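Local coordinates for neck and C-terminal motor domain of Kar3 (Candida glabrata, PDB 4GKR), which probably hydrolyses ATP to drive movement along microtubules, as a mitotic kinesin-14 motor thought to work with the noncatalytic partner Vik1, at residues Asn88-Gln100 against Asp129-Trp142. Numbering follows the deposited sequence.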
loop_
_atom_site.group_PDB
_atom_site.type_symbol
_atom_site.label_atom_id
_atom_site.label_comp_id
_atom_site.label_asym_id
_atom_site.label_seq_id
_atom_site.Cartn_x
_atom_site.Cartn_y
_atom_site.Cartn_z
ATOM N N ASN A 88 -9.149 11.296 2.915
ATOM C CA ASN A 88 -8.500 10.164 3.576
ATOM C C ASN A 88 -9.437 9.377 4.485
ATOM O O ASN A 88 -9.421 8.146 4.494
ATOM C CB ASN A 88 -7.272 10.627 4.360
ATOM C CG ASN A 88 -6.043 10.772 3.487
ATOM O OD1 ASN A 88 -6.088 10.546 2.280
ATOM N ND2 ASN A 88 -4.935 11.138 4.097
ATOM N N ASP A 89 -10.274 10.096 5.228
ATOM C CA ASP A 89 -11.231 9.448 6.125
ATOM C C ASP A 89 -12.264 8.609 5.396
ATOM O O ASP A 89 -12.588 7.513 5.838
ATOM C CB ASP A 89 -11.906 10.470 7.036
ATOM C CG ASP A 89 -10.976 10.968 8.130
ATOM O OD1 ASP A 89 -10.163 10.154 8.644
ATOM O OD2 ASP A 89 -11.046 12.176 8.470
ATOM N N GLU A 90 -12.761 9.113 4.274
ATOM C CA GLU A 90 -13.744 8.378 3.492
ATOM C C GLU A 90 -13.088 7.141 2.896
ATOM O O GLU A 90 -13.661 6.053 2.895
ATOM C CB GLU A 90 -14.363 9.273 2.401
ATOM N N ILE A 91 -11.862 7.315 2.426
ATOM C CA ILE A 91 -11.092 6.228 1.855
ATOM C C ILE A 91 -10.809 5.109 2.855
ATOM O O ILE A 91 -10.776 3.940 2.478
ATOM C CB ILE A 91 -9.812 6.757 1.185
ATOM C CG1 ILE A 91 -10.180 7.308 -0.197
ATOM C CG2 ILE A 91 -8.754 5.667 1.080
ATOM C CD1 ILE A 91 -9.030 7.907 -0.964
ATOM N N PHE A 92 -10.624 5.445 4.126
ATOM C CA PHE A 92 -10.394 4.389 5.106
ATOM C C PHE A 92 -11.614 3.500 5.375
ATOM O O PHE A 92 -11.458 2.314 5.697
ATOM C CB PHE A 92 -9.804 4.907 6.417
ATOM C CG PHE A 92 -9.221 3.816 7.259
ATOM C CD1 PHE A 92 -7.980 3.263 6.937
ATOM C CD2 PHE A 92 -9.932 3.285 8.323
ATOM C CE1 PHE A 92 -7.437 2.228 7.685
ATOM C CE2 PHE A 92 -9.400 2.233 9.065
ATOM C CZ PHE A 92 -8.148 1.714 8.751
ATOM N N LYS A 93 -12.819 4.059 5.238
ATOM C CA LYS A 93 -14.053 3.278 5.422
ATOM C C LYS A 93 -14.032 2.059 4.492
ATOM O O LYS A 93 -14.384 0.960 4.908
ATOM C CB LYS A 93 -15.306 4.139 5.201
ATOM N N GLU A 94 -13.551 2.264 3.264
ATOM C CA GLU A 94 -13.419 1.217 2.245
ATOM C C GLU A 94 -12.115 0.392 2.324
ATOM O O GLU A 94 -11.835 -0.393 1.430
ATOM C CB GLU A 94 -13.592 1.824 0.839
ATOM N N VAL A 95 -11.333 0.555 3.387
ATOM C CA VAL A 95 -10.086 -0.215 3.587
ATOM C C VAL A 95 -10.130 -0.992 4.923
ATOM O O VAL A 95 -9.427 -2.010 5.121
ATOM C CB VAL A 95 -8.851 0.733 3.582
ATOM C CG1 VAL A 95 -7.597 0.028 4.037
ATOM C CG2 VAL A 95 -8.631 1.330 2.204
ATOM N N GLY A 96 -10.961 -0.492 5.837
ATOM C CA GLY A 96 -11.050 -1.015 7.188
ATOM C C GLY A 96 -11.265 -2.505 7.232
ATOM O O GLY A 96 -10.591 -3.206 7.971
ATOM N N GLN A 97 -12.186 -2.990 6.417
ATOM C CA GLN A 97 -12.511 -4.406 6.384
ATOM C C GLN A 97 -11.288 -5.269 6.068
ATOM O O GLN A 97 -11.092 -6.317 6.685
ATOM C CB GLN A 97 -13.650 -4.675 5.402
ATOM C CG GLN A 97 -13.761 -6.132 4.982
ATOM C CD GLN A 97 -15.197 -6.623 4.867
ATOM O OE1 GLN A 97 -16.165 -5.863 5.066
ATOM N NE2 GLN A 97 -15.346 -7.918 4.551
ATOM N N LEU A 98 -10.459 -4.818 5.128
ATOM C CA LEU A 98 -9.216 -5.495 4.810
ATOM C C LEU A 98 -8.276 -5.561 6.018
ATOM O O LEU A 98 -7.709 -6.623 6.306
ATOM C CB LEU A 98 -8.545 -4.832 3.603
ATOM C CG LEU A 98 -7.163 -5.333 3.180
ATOM C CD1 LEU A 98 -7.231 -6.699 2.537
ATOM C CD2 LEU A 98 -6.551 -4.331 2.222
ATOM N N ILE A 99 -8.111 -4.446 6.727
ATOM C CA ILE A 99 -7.271 -4.406 7.945
ATOM C C ILE A 99 -7.680 -5.448 8.996
ATOM O O ILE A 99 -6.829 -6.073 9.633
ATOM C CB ILE A 99 -7.275 -3.009 8.613
ATOM C CG1 ILE A 99 -6.808 -1.933 7.628
ATOM C CG2 ILE A 99 -6.348 -2.985 9.820
ATOM C CD1 ILE A 99 -5.465 -2.230 6.979
ATOM N N GLN A 100 -8.988 -5.628 9.159
ATOM C CA GLN A 100 -9.544 -6.566 10.140
ATOM C C GLN A 100 -9.131 -8.028 9.877
ATOM O O GLN A 100 -9.271 -8.875 10.750
ATOM C CB GLN A 100 -11.068 -6.430 10.193
ATOM C CG GLN A 100 -11.557 -5.040 10.576
ATOM C CD GLN A 100 -13.018 -4.806 10.221
ATOM O OE1 GLN A 100 -13.758 -5.755 9.916
ATOM N NE2 GLN A 100 -13.443 -3.540 10.247
ATOM N N ASP A 129 -4.841 11.063 9.166
ATOM C CA ASP A 129 -5.720 10.678 8.066
ATOM C C ASP A 129 -5.199 9.478 7.238
ATOM O O ASP A 129 -5.986 8.660 6.753
ATOM C CB ASP A 129 -5.928 11.899 7.151
ATOM C CG ASP A 129 -7.169 12.732 7.522
ATOM O OD1 ASP A 129 -8.305 12.282 7.236
ATOM O OD2 ASP A 129 -7.025 13.858 8.063
ATOM N N GLY A 130 -3.883 9.374 7.068
ATOM C CA GLY A 130 -3.316 8.443 6.090
ATOM C C GLY A 130 -3.506 6.977 6.438
ATOM O O GLY A 130 -3.778 6.634 7.583
ATOM N N ILE A 131 -3.354 6.103 5.451
ATOM C CA ILE A 131 -3.500 4.666 5.687
ATOM C C ILE A 131 -2.710 4.177 6.921
ATOM O O ILE A 131 -3.261 3.450 7.752
ATOM C CB ILE A 131 -3.165 3.829 4.431
ATOM C CG1 ILE A 131 -4.079 4.207 3.252
ATOM C CG2 ILE A 131 -3.259 2.337 4.714
ATOM C CD1 ILE A 131 -5.550 4.334 3.596
ATOM N N VAL A 132 -1.451 4.590 7.072
ATOM C CA VAL A 132 -0.647 4.135 8.223
ATOM C C VAL A 132 -1.219 4.589 9.590
ATOM O O VAL A 132 -1.603 3.746 10.404
ATOM C CB VAL A 132 0.858 4.466 8.062
ATOM C CG1 VAL A 132 1.609 4.282 9.372
ATOM C CG2 VAL A 132 1.474 3.635 6.948
ATOM N N PRO A 133 -1.312 5.905 9.853
ATOM C CA PRO A 133 -1.948 6.231 11.152
ATOM C C PRO A 133 -3.373 5.678 11.318
ATOM O O PRO A 133 -3.731 5.246 12.405
ATOM C CB PRO A 133 -1.955 7.756 11.189
ATOM C CG PRO A 133 -1.674 8.192 9.801
ATOM C CD PRO A 133 -0.842 7.115 9.158
ATOM N N ALA A 134 -4.170 5.662 10.258
ATOM C CA ALA A 134 -5.533 5.134 10.354
ATOM C C ALA A 134 -5.534 3.635 10.681
ATOM O O ALA A 134 -6.313 3.175 11.520
ATOM C CB ALA A 134 -6.296 5.391 9.073
ATOM N N THR A 135 -4.656 2.885 10.021
ATOM C CA THR A 135 -4.563 1.476 10.248
ATOM C C THR A 135 -4.197 1.224 11.685
ATOM O O THR A 135 -4.882 0.460 12.359
ATOM C CB THR A 135 -3.539 0.844 9.305
ATOM O OG1 THR A 135 -4.060 0.902 7.973
ATOM C CG2 THR A 135 -3.273 -0.600 9.658
ATOM N N ILE A 136 -3.137 1.876 12.165
ATOM C CA ILE A 136 -2.686 1.670 13.542
ATOM C C ILE A 136 -3.834 1.947 14.509
ATOM O O ILE A 136 -4.126 1.143 15.396
ATOM C CB ILE A 136 -1.427 2.495 13.885
ATOM C CG1 ILE A 136 -0.181 1.803 13.306
ATOM C CG2 ILE A 136 -1.270 2.655 15.395
ATOM C CD1 ILE A 136 1.007 2.713 13.025
ATOM N N ASN A 137 -4.524 3.051 14.295
ATOM C CA ASN A 137 -5.652 3.398 15.159
ATOM C C ASN A 137 -6.793 2.377 15.131
ATOM O O ASN A 137 -7.362 2.028 16.171
ATOM C CB ASN A 137 -6.195 4.763 14.790
ATOM C CG ASN A 137 -6.784 5.469 15.973
ATOM O OD1 ASN A 137 -6.093 5.700 16.983
ATOM N ND2 ASN A 137 -8.074 5.806 15.883
ATOM N N HIS A 138 -7.104 1.891 13.936
ATOM C CA HIS A 138 -8.173 0.949 13.745
ATOM C C HIS A 138 -7.879 -0.328 14.473
ATOM O O HIS A 138 -8.760 -0.907 15.115
ATOM C CB HIS A 138 -8.356 0.689 12.257
ATOM C CG HIS A 138 -9.642 0.003 11.926
ATOM N ND1 HIS A 138 -10.824 0.658 11.904
ATOM C CD2 HIS A 138 -9.918 -1.331 11.643
ATOM C CE1 HIS A 138 -11.812 -0.215 11.605
ATOM N NE2 HIS A 138 -11.255 -1.431 11.441
ATOM N N ILE A 139 -6.621 -0.762 14.399
ATOM C CA ILE A 139 -6.181 -1.982 15.048
ATOM C C ILE A 139 -6.300 -1.912 16.565
ATOM O O ILE A 139 -6.658 -2.901 17.193
ATOM C CB ILE A 139 -4.763 -2.341 14.609
ATOM C CG1 ILE A 139 -4.814 -2.995 13.234
ATOM C CG2 ILE A 139 -4.074 -3.281 15.585
ATOM C CD1 ILE A 139 -3.479 -2.905 12.524
ATOM N N PHE A 140 -6.041 -0.751 17.154
ATOM C CA PHE A 140 -6.176 -0.609 18.595
ATOM C C PHE A 140 -7.609 -0.760 19.070
ATOM O O PHE A 140 -7.851 -1.405 20.091
ATOM C CB PHE A 140 -5.575 0.703 19.095
ATOM C CG PHE A 140 -4.085 0.655 19.269
ATOM C CD1 PHE A 140 -3.395 -0.551 19.187
ATOM C CD2 PHE A 140 -3.366 1.810 19.535
ATOM C CE1 PHE A 140 -2.013 -0.599 19.343
ATOM C CE2 PHE A 140 -1.983 1.768 19.697
ATOM C CZ PHE A 140 -1.304 0.561 19.600
ATOM N N SER A 141 -8.553 -0.160 18.341
ATOM C CA SER A 141 -9.978 -0.352 18.604
ATOM C C SER A 141 -10.326 -1.812 18.770
ATOM O O SER A 141 -10.966 -2.203 19.736
ATOM C CB SER A 141 -10.807 0.181 17.455
ATOM O OG SER A 141 -11.015 1.551 17.617
ATOM N N TRP A 142 -9.914 -2.618 17.802
ATOM C CA TRP A 142 -10.217 -4.029 17.844
ATOM C C TRP A 142 -9.525 -4.739 18.964
ATOM O O TRP A 142 -10.123 -5.608 19.590
ATOM C CB TRP A 142 -10.003 -4.673 16.481
ATOM C CG TRP A 142 -11.065 -4.192 15.538
ATOM C CD1 TRP A 142 -10.918 -3.300 14.492
ATOM C CD2 TRP A 142 -12.501 -4.505 15.573
ATOM N NE1 TRP A 142 -12.128 -3.064 13.879
ATOM C CE2 TRP A 142 -13.111 -3.757 14.474
ATOM C CE3 TRP A 142 -13.296 -5.328 16.344
ATOM C CZ2 TRP A 142 -14.460 -3.825 14.191
ATOM C CZ3 TRP A 142 -14.666 -5.392 16.057
ATOM C CH2 TRP A 142 -15.234 -4.650 15.009
#
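Asn88 lies against Asp129 where helices 88-93 and 96-99 of the kinesin motor domain, a P-loop NTPase fold, both pack on helix 131-142 beside the central sheet; the axes of the short segments 88-93 and 131-142 approach to 10.6 Å. Asn88 ND2 comes within 3.3 Å of Asp129 CB; the side chain of Asn88 is about 5 Å from the bound ADP, and its OD1 is hydrogen-bonded to Arg35 of the pocket. Asp89 brings its carboxylate close to that of Asp129, two acceptors that form no hydrogen bond with each other. Phe92 is the knob in a hole formed by Ile131, Ala134, Thr135 and His138. Its CG lies anti to the backbone N (chi1 -164°), which carries the ring over Ala134, whose CB makes a CH-pi contact 3.7 Å from the ring centroid. The far edge of Phe92 meets the face of His138 in an offset edge-to-face pair, planes 65° apart. Ile99 sends CG2 to Ile139 CG1 (3.7 Å) and its CD1 touches Thr135 OG1, and all three side chains touch Leu264 of the sheet. Finally, Gln100 NE2 donates to His138 NE2 at 3.3 Å, nearly straight at 168°, with amide and imidazole almost coplanar.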